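Local coordinates for protein glucose-resistance amylase regulator (Weissella paramesenteroides ATCC 33313, PDB 4RK6) that probably regulates transcription by binding DNA control regions, as LacI-family repressors do, and binds glucose in the cleft between the two lobes of its sugar-binding domain, at residues N115-Y120 and V222-L227; D119-M124 and A192-A197; A130-T135 and Y172-T177; G203-M208 and P235-V240. All coordinates share one frame; numbering follows the deposited sequence. Where two conformers were deposited one is given.

Contact 1: residues N115-Y120 and V222-L227; sequences NSIVDY and VTIDGL. With GLC (alpha-D-glucopyranose), chain C.
Ile-117 meets Val-222 and Ile-224 with different parts of its side chain, and the two meetings differ in geometry. Against Val-222 the side chains run past one another in opposite directions: the CG2 methyl of Ile-117 lies 3.8 Å from Val-222 CG1 and equally close to its CB, and Ile-117 CG1 packs beside it, 4.0 Å from Val-222 CG1. Only the end of the longer arm goes on to Ile-224. With CG1 set beside the backbone N (chi1 -62°) and the arm extended beyond it (chi2 168°), Ile-117 CD1 reaches further along the chain and crosses Ile-224 at a slant, 3.7 Å from Ile-224 CG1 and 4.0 Å from Ile-224 CD1. All three residues are buried, and the contact is purely apolar.

One residue on, the chain turns polar. Asp-225 clasps the bound glucose with both carboxylate oxygens, OD1 accepting from sugar O4 at 2.5 Å and OD2 from sugar O6 at 2.6 Å. OD1 also bonds Gln-242 NE2, so a second protein group helps fix the carboxylate.

Helix 110-123 thus lies along one side of strand 220-223. Ile-117 also touches Ile-194 on strand 192-195 and Val-240 on strand 238-241, the two strands that flank 220-223 in the sheet.

Contact 2: residues D119-M124 and A192-A197; sequences DYLIDM and AAIATA. With GLC (alpha-D-glucopyranose), chain C.
No flat group enters the junction of Leu-121 with Ala-192 and Ile-194; the ring next to Leu-121 in sequence, that of Tyr-120, is turned to other partners. Over one face of that ring lies CG of Met-124, a selenomethionine here, 3.5 Å above the plane and displaced toward the rim.

Leu-121 itself makes the whole contact with the forked end of its side chain. CG stands beside the backbone N (chi1 -74°), and the extended second torsion (chi2 175°) carries CD1 out to the strand. There Leu-121 CD1 meets two strand residues, 4.0 Å from Ala-192 CB and 3.7 Å from Ile-194 CG1. The other methyl, Leu-121 CD2, stays with the alanine, 4.1 Å from Ala-192 CB. The Ala-192 methyl therefore faces the open fork, nearly equidistant from both prongs, while Ile-194, which starts off at an angle to the helix, bends its outer part back to it and passes Leu-121 slantwise.

Beyond the strand's end the same segment reaches the sugar pocket. Thr-196 O and Ala-197 CB each approach glucose C6 to 3.7 Å, and Thr-196 OG1 is engaged by His-170 ND1 and Asp-134 N. Ala-197 is the N-cap of helix 198-210.

Chemically the segment 192-197 is divided: its first half gives the helix only buried hydrocarbon, so cohesion there rests on dispersion and the exclusion of water, whereas its last two residues offer the sugar van der Waals contact beside its C6.

Contact 3: residues A130-T135 and Y172-T177; sequences ALVGDT and YETGYT
The first torsions of Val-132 and Thr-174 send one methyl each across the gap between strand and helix. In Val-132 chi1 is -178°, which turns CG1 opposite the backbone N and aims it at the helix backbone, where Val-132 CG1 lies 4.1 Å from Thr-174 O and 4.2 Å from the bare main chain at Gly-175 CA. In Thr-174 (chi1 -69°) it is the methyl CG2 that takes this position, and Thr-174 CG2 comes to rest on Gly-133, 3.8 Å from its O and 3.9 Å from its CA. Each side chain thus packs chiefly on the other segment's main chain; their methyls, Val-132 CG1 and Thr-174 CG2, are 4.4 Å apart. The backbones come near each other here, Gly-133 CA lying 6.1 Å from Thr-174 CA. At its backbone angles a side chain on Gly-133 would be jammed against the carbonyl O of Val-132, a constraint of the local chain and not of the helix contact.

The contact sets helix 172-182 over strand 129-132, which lies between strands 163-166 and 192-195, the pair this helix links. The hydroxyl of Thr-174 is bound to Asp-169 OD1, so this buried polar atom has its partner outside the contact and the methyl is what meets the strand.

Contact 4: residues G203-M208 and P235-V240; sequences GLINAM and PKLTTV
Ile-205 presses a single atom, CD1, into the angle between Pro-235 and Leu-237. On the proline side Ile-205 CD1 is 3.6 Å from the carbonyl O of Pro-235 and 4.0 Å from its ring carbon CD. On the leucine side the two side chains reach for each other tip to tip, with Ile-205 CD1 3.8 Å from Leu-237 CD2 and 4.1 Å from Leu-237 CD1. The isobutyl fork of Leu-237 thus receives the isoleucine end near its branch point, Leu-237 CG being 3.9 Å from Ile-205 CD1. On the helix, an extended second torsion (chi2 174°) gives Ile-205 the reach for this.

The next shell shows the fold. Ile-205 and Leu-237 both touch Ile-221 of strand 220-223, which follows helix 198-210 in the chain. That helix connects the parallel, adjacent strands 192-195 and 220-223, a beta-alpha-beta crossover of the kind from which the lobes of periplasmic-binding-protein-like domains are built. The contact lies where this crossover helix meets the loop running into strand 238-241, the neighbour of 220-223 on its other side.

Further out, the loop is shaped by a cis peptide before Pro-235 and held by bonds of Leu-237: its O accepts from Arg-277 NH1, and its backbone is hydrogen-bonded to Thr-230. In the helix, Ala-207 N bonds Gly-203 O at 2.9 Å around Ile-205. Next to it, Asn-206 ND2 bonds Tyr-172 OH and also Ile-232 O of the second subunit, so this helix takes part in the dimer interface.

Contacts 1 and 2 adjoin on the face of the sheet covered by helix 110-123: their centres are 6 Å apart, and Ile-117 CG2 packs 3.6 Å from Ile-194 CD1. Contacts 3 and 4, with centres 11 Å apart, occupy the opposite face, covered by helices 172-182 and 198-210, where Gly-175 O packs 3.4 Å from Leu-204 CD2. The sheet itself ties the two faces together, as in the probable bonds of Val-222 O with Ala-195 N at 2.8 Å and of Ile-194 O with Val-132 N at 2.9 Å. Glucose touches the strand-end residues of contacts 1 and 2, whereas the side chain of Leu-237 in contact 4 is about 13 Å from the sugar.

Contact 1: residues N115-Y120 and V222-L227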
loop_
_atom_site.group_PDB
_atom_site.type_symbol
_atom_site.label_atom_id
_atom_site.label_comp_id
_atom_site.label_asym_id
_atom_site.label_seq_id
_atom_site.Cartn_x
_atom_site.Cartn_y
_atom_site.Cartn_z
ATOM N N ASN A 115 -21.436 -2.543 15.103
ATOM C CA ASN A 115 -22.857 -2.683 15.243
ATOM C C ASN A 115 -23.624 -2.380 13.940
ATOM O O ASN A 115 -24.597 -3.053 13.640
ATOM C CB ASN A 115 -23.348 -1.820 16.385
ATOM C CG ASN A 115 -24.743 -2.159 16.779
ATOM O OD1 ASN A 115 -25.020 -3.279 17.213
ATOM N ND2 ASN A 115 -25.656 -1.209 16.592
ATOM N N SER A 116 -23.160 -1.418 13.153
ATOM C CA SER A 116 -23.779 -1.132 11.860
ATOM C C SER A 116 -23.676 -2.346 10.932
ATOM O O SER A 116 -24.569 -2.631 10.185
ATOM C CB SER A 116 -23.177 0.118 11.200
ATOM O OG SER A 116 -21.893 -0.122 10.638
ATOM N N ILE A 117 -22.570 -3.067 10.991
ATOM C CA ILE A 117 -22.384 -4.194 10.081
ATOM C C ILE A 117 -23.276 -5.355 10.500
ATOM O O ILE A 117 -23.921 -5.967 9.685
ATOM C CB ILE A 117 -20.912 -4.666 10.042
ATOM C CG1 ILE A 117 -20.006 -3.541 9.522
ATOM C CG2 ILE A 117 -20.796 -5.932 9.211
ATOM C CD1 ILE A 117 -18.528 -3.818 9.716
ATOM N N VAL A 118 -23.299 -5.645 11.799
ATOM C CA VAL A 118 -24.109 -6.730 12.318
ATOM C C VAL A 118 -25.580 -6.430 12.061
ATOM O O VAL A 118 -26.327 -7.293 11.625
ATOM C CB VAL A 118 -23.831 -6.922 13.824
ATOM C CG1 VAL A 118 -24.878 -7.830 14.454
ATOM C CG2 VAL A 118 -22.451 -7.479 14.043
ATOM N N ASP A 119 -25.996 -5.188 12.296
ATOM C CA ASP A 119 -27.383 -4.810 12.039
ATOM C C ASP A 119 -27.805 -5.047 10.578
ATOM O O ASP A 119 -28.877 -5.586 10.287
ATOM C CB ASP A 119 -27.607 -3.351 12.415
ATOM C CG ASP A 119 -29.042 -3.071 12.758
ATOM O OD1 ASP A 119 -29.572 -3.694 13.703
ATOM O OD2 ASP A 119 -29.643 -2.242 12.066
ATOM N N TYR A 120 -26.935 -4.641 9.666
ATOM C CA TYR A 120 -27.158 -4.834 8.244
ATOM C C TYR A 120 -27.211 -6.309 7.879
ATOM O O TYR A 120 -28.114 -6.750 7.168
ATOM C CB TYR A 120 -26.049 -4.119 7.439
ATOM C CG TYR A 120 -26.121 -4.385 5.978
ATOM C CD1 TYR A 120 -27.235 -4.008 5.244
ATOM C CD2 TYR A 120 -25.089 -5.023 5.322
ATOM C CE1 TYR A 120 -27.313 -4.256 3.877
ATOM C CE2 TYR A 120 -25.158 -5.276 3.966
ATOM C CZ TYR A 120 -26.252 -4.904 3.249
ATOM O OH TYR A 120 -26.269 -5.177 1.899
ATOM N N VAL A 222 -18.559 -8.516 4.508
ATOM C CA VAL A 222 -18.433 -7.073 4.722
ATOM C C VAL A 222 -17.058 -6.816 5.323
ATOM O O VAL A 222 -16.647 -7.501 6.264
ATOM C CB VAL A 222 -19.526 -6.484 5.638
ATOM C CG1 VAL A 222 -19.293 -4.988 5.834
ATOM C CG2 VAL A 222 -20.914 -6.732 5.079
ATOM N N THR A 223 -16.328 -5.844 4.784
ATOM C CA THR A 223 -15.013 -5.488 5.339
ATOM C C THR A 223 -15.034 -4.165 6.094
ATOM O O THR A 223 -15.950 -3.366 5.934
ATOM C CB THR A 223 -13.892 -5.373 4.282
ATOM O OG1 THR A 223 -13.999 -4.126 3.586
ATOM C CG2 THR A 223 -13.919 -6.502 3.312
ATOM N N ILE A 224 -14.012 -3.967 6.906
ATOM C CA ILE A 224 -13.775 -2.698 7.581
ATOM C C ILE A 224 -12.551 -2.033 6.991
ATOM O O ILE A 224 -11.492 -2.640 6.930
ATOM C CB ILE A 224 -13.572 -2.891 9.086
ATOM C CG1 ILE A 224 -14.880 -3.364 9.697
ATOM C CG2 ILE A 224 -13.098 -1.568 9.708
ATOM C CD1 ILE A 224 -14.751 -3.901 11.106
ATOM N N ASP A 225 -12.747 -0.783 6.536
ATOM C CA ASP A 225 -11.733 0.200 6.145
ATOM C C ASP A 225 -12.187 0.922 4.865
ATOM O O ASP A 225 -12.167 2.141 4.795
ATOM C CB ASP A 225 -10.316 -0.343 5.924
ATOM C CG ASP A 225 -9.579 -0.622 7.218
ATOM O OD1 ASP A 225 -10.105 -0.265 8.300
ATOM O OD2 ASP A 225 -8.497 -1.251 7.149
ATOM N N GLY A 226 -12.534 0.158 3.840
ATOM C CA GLY A 226 -13.061 0.715 2.612
ATOM C C GLY A 226 -12.039 1.356 1.696
ATOM O O GLY A 226 -12.376 2.284 0.961
ATOM N N LEU A 227 -10.807 0.864 1.736
ATOM C CA LEU A 227 -9.743 1.342 0.846
ATOM C C LEU A 227 -9.837 0.694 -0.556
ATOM O O LEU A 227 -10.804 -0.029 -0.855
ATOM C CB LEU A 227 -8.389 1.164 1.507
ATOM C CG LEU A 227 -8.204 1.989 2.799
ATOM C CD1 LEU A 227 -6.963 1.519 3.535
ATOM C CD2 LEU A 227 -8.141 3.473 2.491
HETATM C C1 GLC C . -5.659 -0.701 12.511
HETATM C C2 GLC C . -6.650 0.443 12.719
HETATM C C3 GLC C . -8.075 0.071 12.361
HETATM C C4 GLC C . -8.095 -0.640 11.005
HETATM C C5 GLC C . -7.239 -1.901 11.123
HETATM C C6 GLC C . -7.179 -2.671 9.806
HETATM O O1 GLC C . -5.739 -1.505 13.624
HETATM O O2 GLC C . -6.652 0.867 14.081
HETATM O O3 GLC C . -8.789 1.301 12.301
HETATM O O4 GLC C . -9.412 -0.917 10.633
HETATM O O5 GLC C . -5.909 -1.565 11.416
HETATM O O6 GLC C . -6.605 -1.902 8.797
#

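Contact 2: residues D119-M124 and A192-A197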
loop_
_atom_site.group_PDB
_atom_site.type_symbol
_atom_site.label_atom_id
_atom_site.label_comp_id
_atom_site.label_asym_id
_atom_site.label_seq_id
_atom_site.Cartn_x
_atom_site.Cartn_y
_atom_site.Cartn_z
ATOM N N ASP A 119 -25.996 -5.188 12.296
ATOM C CA ASP A 119 -27.383 -4.810 12.039
ATOM C C ASP A 119 -27.805 -5.047 10.578
ATOM O O ASP A 119 -28.877 -5.586 10.287
ATOM C CB ASP A 119 -27.607 -3.351 12.415
ATOM C CG ASP A 119 -29.042 -3.071 12.758
ATOM O OD1 ASP A 119 -29.572 -3.694 13.703
ATOM O OD2 ASP A 119 -29.643 -2.242 12.066
ATOM N N TYR A 120 -26.935 -4.641 9.666
ATOM C CA TYR A 120 -27.158 -4.834 8.244
ATOM C C TYR A 120 -27.211 -6.309 7.879
ATOM O O TYR A 120 -28.114 -6.750 7.168
ATOM C CB TYR A 120 -26.049 -4.119 7.439
ATOM C CG TYR A 120 -26.121 -4.385 5.978
ATOM C CD1 TYR A 120 -27.235 -4.008 5.244
ATOM C CD2 TYR A 120 -25.089 -5.023 5.322
ATOM C CE1 TYR A 120 -27.313 -4.256 3.877
ATOM C CE2 TYR A 120 -25.158 -5.276 3.966
ATOM C CZ TYR A 120 -26.252 -4.904 3.249
ATOM O OH TYR A 120 -26.269 -5.177 1.899
ATOM N N LEU A 121 -26.246 -7.092 8.346
ATOM C CA LEU A 121 -26.226 -8.503 7.988
ATOM C C LEU A 121 -27.462 -9.247 8.512
ATOM O O LEU A 121 -28.020 -10.074 7.807
ATOM C CB LEU A 121 -24.957 -9.185 8.492
ATOM C CG LEU A 121 -23.685 -8.822 7.695
ATOM C CD1 LEU A 121 -22.451 -9.436 8.328
ATOM C CD2 LEU A 121 -23.792 -9.236 6.249
ATOM N N ILE A 122 -27.884 -8.926 9.729
ATOM C CA ILE A 122 -29.101 -9.528 10.302
ATOM C C ILE A 122 -30.351 -9.077 9.528
ATOM O O ILE A 122 -31.238 -9.881 9.246
ATOM C CB ILE A 122 -29.216 -9.213 11.811
ATOM C CG1 ILE A 122 -28.130 -10.000 12.565
ATOM C CG2 ILE A 122 -30.616 -9.519 12.358
ATOM C CD1 ILE A 122 -27.993 -9.555 14.001
ATOM N N ASP A 123 -30.416 -7.805 9.166
ATOM C CA ASP A 123 -31.494 -7.290 8.292
ATOM C C ASP A 123 -31.539 -8.033 6.939
ATOM O O ASP A 123 -32.605 -8.213 6.357
ATOM C CB ASP A 123 -31.327 -5.788 8.041
ATOM C CG ASP A 123 -31.759 -4.919 9.219
ATOM O OD1 ASP A 123 -32.296 -5.446 10.206
ATOM O OD2 ASP A 123 -31.542 -3.692 9.153
HETATM N N MSE A 124 -30.374 -8.461 6.451
HETATM C CA MSE A 124 -30.274 -9.192 5.190
HETATM C C MSE A 124 -30.489 -10.680 5.379
HETATM O O MSE A 124 -30.340 -11.442 4.431
HETATM C CB MSE A 124 -28.907 -8.921 4.555
HETATM C CG MSE A 124 -28.687 -7.487 4.100
HETATM SE SE MSE A 124 -29.902 -6.928 2.657
HETATM C CE MSE A 124 -28.829 -7.679 1.177
ATOM N N ALA A 192 -22.108 -15.539 6.534
ATOM C CA ALA A 192 -21.485 -14.227 6.346
ATOM C C ALA A 192 -20.258 -14.114 7.208
ATOM O O ALA A 192 -20.166 -14.700 8.294
ATOM C CB ALA A 192 -22.451 -13.112 6.682
ATOM N N ALA A 193 -19.288 -13.364 6.705
ATOM C CA ALA A 193 -18.067 -13.088 7.420
ATOM C C ALA A 193 -17.821 -11.581 7.437
ATOM O O ALA A 193 -17.974 -10.906 6.429
ATOM C CB ALA A 193 -16.898 -13.803 6.769
ATOM N N ILE A 194 -17.488 -11.067 8.610
ATOM C CA ILE A 194 -17.082 -9.685 8.778
ATOM C C ILE A 194 -15.568 -9.708 8.813
ATOM O O ILE A 194 -14.955 -10.313 9.695
ATOM C CB ILE A 194 -17.634 -9.078 10.076
ATOM C CG1 ILE A 194 -19.164 -9.096 10.041
ATOM C CG2 ILE A 194 -17.116 -7.666 10.239
ATOM C CD1 ILE A 194 -19.854 -8.681 11.318
ATOM N N ALA A 195 -14.947 -9.065 7.837
ATOM C CA ALA A 195 -13.497 -9.059 7.716
ATOM C C ALA A 195 -12.912 -7.831 8.391
ATOM O O ALA A 195 -13.338 -6.715 8.088
ATOM C CB ALA A 195 -13.137 -9.074 6.232
ATOM N N THR A 196 -11.908 -7.995 9.261
ATOM C CA THR A 196 -11.419 -6.859 10.055
ATOM C C THR A 196 -10.560 -5.877 9.254
ATOM O O THR A 196 -10.228 -4.797 9.747
ATOM C CB THR A 196 -10.600 -7.288 11.298
ATOM O OG1 THR A 196 -9.403 -7.970 10.891
ATOM C CG2 THR A 196 -11.418 -8.140 12.189
ATOM N N ALA A 197 -10.188 -6.262 8.036
ATOM C CA ALA A 197 -9.518 -5.351 7.105
ATOM C C ALA A 197 -9.842 -5.761 5.698
ATOM O O ALA A 197 -10.243 -6.902 5.449
ATOM C CB ALA A 197 -8.021 -5.339 7.331
HETATM C C1 GLC C . -5.659 -0.701 12.511
HETATM C C2 GLC C . -6.650 0.443 12.719
HETATM C C3 GLC C . -8.075 0.071 12.361
HETATM C C4 GLC C . -8.095 -0.640 11.005
HETATM C C5 GLC C . -7.239 -1.901 11.123
HETATM C C6 GLC C . -7.179 -2.671 9.806
HETATM O O1 GLC C . -5.739 -1.505 13.624
HETATM O O2 GLC C . -6.652 0.867 14.081
HETATM O O3 GLC C . -8.789 1.301 12.301
HETATM O O4 GLC C . -9.412 -0.917 10.633
HETATM O O5 GLC C . -5.909 -1.565 11.416
HETATM O O6 GLC C . -6.605 -1.902 8.797
#

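Contact 3: residues A130-T135 and Y172-T177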
loop_
_atom_site.group_PDB
_atom_site.type_symbol
_atom_site.label_atom_id
_atom_site.label_comp_id
_atom_site.label_asym_id
_atom_site.label_seq_id
_atom_site.Cartn_x
_atom_site.Cartn_y
_atom_site.Cartn_z
ATOM N N ALA A 130 -19.364 -14.973 11.076
ATOM C CA ALA A 130 -17.989 -15.049 11.535
ATOM C C ALA A 130 -17.311 -13.665 11.525
ATOM O O ALA A 130 -17.584 -12.846 10.648
ATOM C CB ALA A 130 -17.200 -16.015 10.690
ATOM N N LEU A 131 -16.444 -13.434 12.510
ATOM C CA LEU A 131 -15.480 -12.346 12.478
ATOM C C LEU A 131 -14.143 -12.955 12.097
ATOM O O LEU A 131 -13.647 -13.870 12.763
ATOM C CB LEU A 131 -15.395 -11.637 13.845
ATOM C CG LEU A 131 -14.449 -10.431 13.904
ATOM C CD1 LEU A 131 -15.028 -9.256 13.140
ATOM C CD2 LEU A 131 -14.204 -10.004 15.345
ATOM N N VAL A 132 -13.563 -12.453 11.004
ATOM C CA VAL A 132 -12.316 -12.997 10.452
ATOM C C VAL A 132 -11.282 -11.893 10.340
ATOM O O VAL A 132 -11.563 -10.835 9.808
ATOM C CB VAL A 132 -12.512 -13.649 9.056
ATOM C CG1 VAL A 132 -11.205 -14.231 8.547
ATOM C CG2 VAL A 132 -13.579 -14.736 9.126
ATOM N N GLY A 133 -10.091 -12.136 10.867
ATOM C CA GLY A 133 -9.029 -11.163 10.855
ATOM C C GLY A 133 -8.300 -11.156 12.178
ATOM O O GLY A 133 -7.893 -12.209 12.679
ATOM N N ASP A 134 -8.117 -9.972 12.738
ATOM C CA ASP A 134 -7.465 -9.844 14.036
ATOM C C ASP A 134 -8.510 -10.042 15.149
ATOM O O ASP A 134 -9.218 -9.118 15.526
ATOM C CB ASP A 134 -6.715 -8.512 14.126
ATOM C CG ASP A 134 -5.879 -8.396 15.387
ATOM O OD1 ASP A 134 -5.975 -9.281 16.245
ATOM O OD2 ASP A 134 -5.114 -7.429 15.513
ATOM N N THR A 135 -8.608 -11.281 15.639
ATOM C CA THR A 135 -9.652 -11.670 16.600
ATOM C C THR A 135 -9.068 -12.228 17.901
ATOM O O THR A 135 -9.816 -12.680 18.760
ATOM C CB THR A 135 -10.602 -12.741 16.037
ATOM O OG1 THR A 135 -9.925 -13.998 15.924
ATOM C CG2 THR A 135 -11.159 -12.359 14.677
ATOM N N TYR A 172 -4.190 -10.874 4.120
ATOM C CA TYR A 172 -4.790 -11.691 3.079
ATOM C C TYR A 172 -4.778 -13.177 3.463
ATOM O O TYR A 172 -5.767 -13.869 3.299
ATOM C CB TYR A 172 -4.015 -11.473 1.797
ATOM C CG TYR A 172 -4.392 -12.399 0.662
ATOM C CD1 TYR A 172 -5.423 -12.076 -0.208
ATOM C CD2 TYR A 172 -3.679 -13.577 0.429
ATOM C CE1 TYR A 172 -5.754 -12.912 -1.268
ATOM C CE2 TYR A 172 -4.012 -14.427 -0.617
ATOM C CZ TYR A 172 -5.050 -14.090 -1.466
ATOM O OH TYR A 172 -5.382 -14.917 -2.508
ATOM N N GLU A 173 -3.636 -13.636 3.960
ATOM C CA GLU A 173 -3.457 -15.035 4.309
ATOM C C GLU A 173 -4.452 -15.477 5.382
ATOM O O GLU A 173 -5.000 -16.568 5.311
ATOM C CB GLU A 173 -2.022 -15.265 4.793
ATOM C CG GLU A 173 -0.976 -15.224 3.668
ATOM C CD GLU A 173 -0.554 -13.821 3.193
ATOM O OE1 GLU A 173 -0.884 -12.783 3.837
ATOM O OE2 GLU A 173 0.132 -13.754 2.138
ATOM N N THR A 174 -4.713 -14.609 6.355
ATOM C CA THR A 174 -5.695 -14.932 7.389
ATOM C C THR A 174 -7.086 -15.089 6.788
ATOM O O THR A 174 -7.831 -16.009 7.128
ATOM C CB THR A 174 -5.656 -13.902 8.518
ATOM O OG1 THR A 174 -4.420 -14.036 9.250
ATOM C CG2 THR A 174 -6.863 -14.035 9.460
ATOM N N GLY A 175 -7.469 -14.208 5.875
ATOM C CA GLY A 175 -8.740 -14.416 5.210
ATOM C C GLY A 175 -8.797 -15.716 4.413
ATOM O O GLY A 175 -9.803 -16.425 4.434
ATOM N N TYR A 176 -7.733 -15.989 3.672
ATOM C CA TYR A 176 -7.680 -17.165 2.819
ATOM C C TYR A 176 -7.746 -18.443 3.651
ATOM O O TYR A 176 -8.512 -19.378 3.342
ATOM C CB TYR A 176 -6.405 -17.156 1.982
ATOM C CG TYR A 176 -6.484 -18.097 0.801
ATOM C CD1 TYR A 176 -6.226 -19.457 0.950
ATOM C CD2 TYR A 176 -6.840 -17.636 -0.465
ATOM C CE1 TYR A 176 -6.318 -20.323 -0.130
ATOM C CE2 TYR A 176 -6.940 -18.490 -1.547
ATOM C CZ TYR A 176 -6.677 -19.844 -1.376
ATOM O OH TYR A 176 -6.794 -20.705 -2.446
ATOM N N THR A 177 -6.942 -18.477 4.707
ATOM C CA THR A 177 -6.852 -19.691 5.536
ATOM C C THR A 177 -8.076 -19.922 6.395
ATOM O O THR A 177 -8.364 -21.073 6.761
ATOM C CB THR A 177 -5.570 -19.721 6.418
ATOM O OG1 THR A 177 -5.548 -18.645 7.370
ATOM C CG2 THR A 177 -4.322 -19.673 5.570
#

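Contact 4: residues G203-M208 and P235-V240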
loop_
_atom_site.group_PDB
_atom_site.type_symbol
_atom_site.label_atom_id
_atom_site.label_comp_id
_atom_site.label_asym_id
_atom_site.label_seq_id
_atom_site.Cartn_x
_atom_site.Cartn_y
_atom_site.Cartn_z
ATOM N N GLY A 203 -8.873 -12.102 0.657
ATOM C CA GLY A 203 -8.428 -13.487 0.922
ATOM C C GLY A 203 -9.588 -14.443 0.912
ATOM O O GLY A 203 -9.512 -15.518 0.340
ATOM N N LEU A 204 -10.673 -14.037 1.554
ATOM C CA LEU A 204 -11.897 -14.824 1.570
ATOM C C LEU A 204 -12.468 -15.031 0.159
ATOM O O LEU A 204 -12.855 -16.153 -0.215
ATOM C CB LEU A 204 -12.943 -14.116 2.415
ATOM C CG LEU A 204 -12.718 -14.193 3.931
ATOM C CD1 LEU A 204 -13.555 -13.129 4.615
ATOM C CD2 LEU A 204 -13.110 -15.563 4.434
ATOM N N ILE A 205 -12.523 -13.960 -0.635
ATOM C CA ILE A 205 -13.018 -14.067 -2.004
ATOM C C ILE A 205 -12.198 -15.091 -2.793
ATOM O O ILE A 205 -12.755 -15.976 -3.468
ATOM C CB ILE A 205 -12.971 -12.706 -2.718
ATOM C CG1 ILE A 205 -14.104 -11.812 -2.213
ATOM C CG2 ILE A 205 -13.042 -12.896 -4.234
ATOM C CD1 ILE A 205 -14.027 -10.412 -2.783
ATOM N N ASN A 206 -10.882 -14.985 -2.700
ATOM C CA ASN A 206 -10.024 -15.879 -3.463
ATOM C C ASN A 206 -10.111 -17.319 -2.984
ATOM O O ASN A 206 -10.049 -18.225 -3.811
ATOM C CB ASN A 206 -8.571 -15.382 -3.494
ATOM C CG ASN A 206 -8.380 -14.261 -4.487
ATOM O OD1 ASN A 206 -9.305 -13.901 -5.200
ATOM N ND2 ASN A 206 -7.191 -13.714 -4.553
ATOM N N ALA A 207 -10.228 -17.532 -1.672
ATOM C CA ALA A 207 -10.314 -18.902 -1.159
ATOM C C ALA A 207 -11.577 -19.536 -1.706
ATOM O O ALA A 207 -11.569 -20.695 -2.147
ATOM C CB ALA A 207 -10.307 -18.929 0.358
HETATM N N MSE A 208 -12.670 -18.774 -1.714
HETATM C CA MSE A 208 -13.935 -19.326 -2.236
HETATM C C MSE A 208 -13.795 -19.646 -3.704
HETATM O O MSE A 208 -14.145 -20.776 -4.141
HETATM C CB MSE A 208 -15.141 -18.406 -2.005
HETATM C CG MSE A 208 -15.420 -18.050 -0.539
HETATM SE SE MSE A 208 -15.574 -19.603 0.698
HETATM C CE MSE A 208 -17.347 -20.103 0.044
ATOM N N PRO A 235 -16.246 -10.156 -6.524
ATOM C CA PRO A 235 -17.128 -8.979 -6.521
ATOM C C PRO A 235 -16.605 -7.819 -5.694
ATOM O O PRO A 235 -15.854 -8.024 -4.716
ATOM C CB PRO A 235 -18.390 -9.521 -5.836
ATOM C CG PRO A 235 -17.864 -10.547 -4.878
ATOM C CD PRO A 235 -16.761 -11.223 -5.650
ATOM N N LYS A 236 -17.008 -6.597 -6.050
ATOM C CA LYS A 236 -16.650 -5.431 -5.242
ATOM C C LYS A 236 -17.185 -5.636 -3.824
ATOM O O LYS A 236 -18.302 -6.136 -3.632
ATOM C CB LYS A 236 -17.216 -4.144 -5.849
ATOM C CG LYS A 236 -16.554 -3.716 -7.161
ATOM C CD LYS A 236 -17.297 -2.550 -7.802
ATOM C CE LYS A 236 -16.552 -1.965 -8.999
ATOM N NZ LYS A 236 -15.474 -0.998 -8.632
ATOM N N LEU A 237 -16.393 -5.232 -2.847
ATOM C CA LEU A 237 -16.702 -5.511 -1.442
ATOM C C LEU A 237 -17.515 -4.422 -0.783
ATOM O O LEU A 237 -17.151 -3.242 -0.797
ATOM C CB LEU A 237 -15.410 -5.743 -0.650
ATOM C CG LEU A 237 -14.742 -7.079 -0.910
ATOM C CD1 LEU A 237 -13.252 -7.001 -0.596
ATOM C CD2 LEU A 237 -15.431 -8.190 -0.099
ATOM N N THR A 238 -18.617 -4.861 -0.192
ATOM C CA THR A 238 -19.389 -4.060 0.759
ATOM C C THR A 238 -18.471 -3.798 1.948
ATOM O O THR A 238 -17.721 -4.698 2.398
ATOM C CB THR A 238 -20.658 -4.812 1.139
ATOM O OG1 THR A 238 -21.477 -4.924 -0.039
ATOM C CG2 THR A 238 -21.450 -4.089 2.222
ATOM N N THR A 239 -18.464 -2.555 2.429
ATOM C CA THR A 239 -17.437 -2.144 3.363
ATOM C C THR A 239 -17.914 -0.991 4.268
ATOM O O THR A 239 -18.742 -0.159 3.849
ATOM C CB THR A 239 -16.156 -1.742 2.596
ATOM O OG1 THR A 239 -15.070 -1.575 3.502
ATOM C CG2 THR A 239 -16.348 -0.447 1.772
ATOM N N VAL A 240 -17.408 -0.957 5.501
ATOM C CA VAL A 240 -17.468 0.267 6.319
ATOM C C VAL A 240 -16.258 1.104 5.990
ATOM O O VAL A 240 -15.104 0.764 6.315
ATOM C CB VAL A 240 -17.558 0.006 7.841
ATOM C CG1 VAL A 240 -17.391 1.309 8.641
ATOM C CG2 VAL A 240 -18.884 -0.641 8.168
#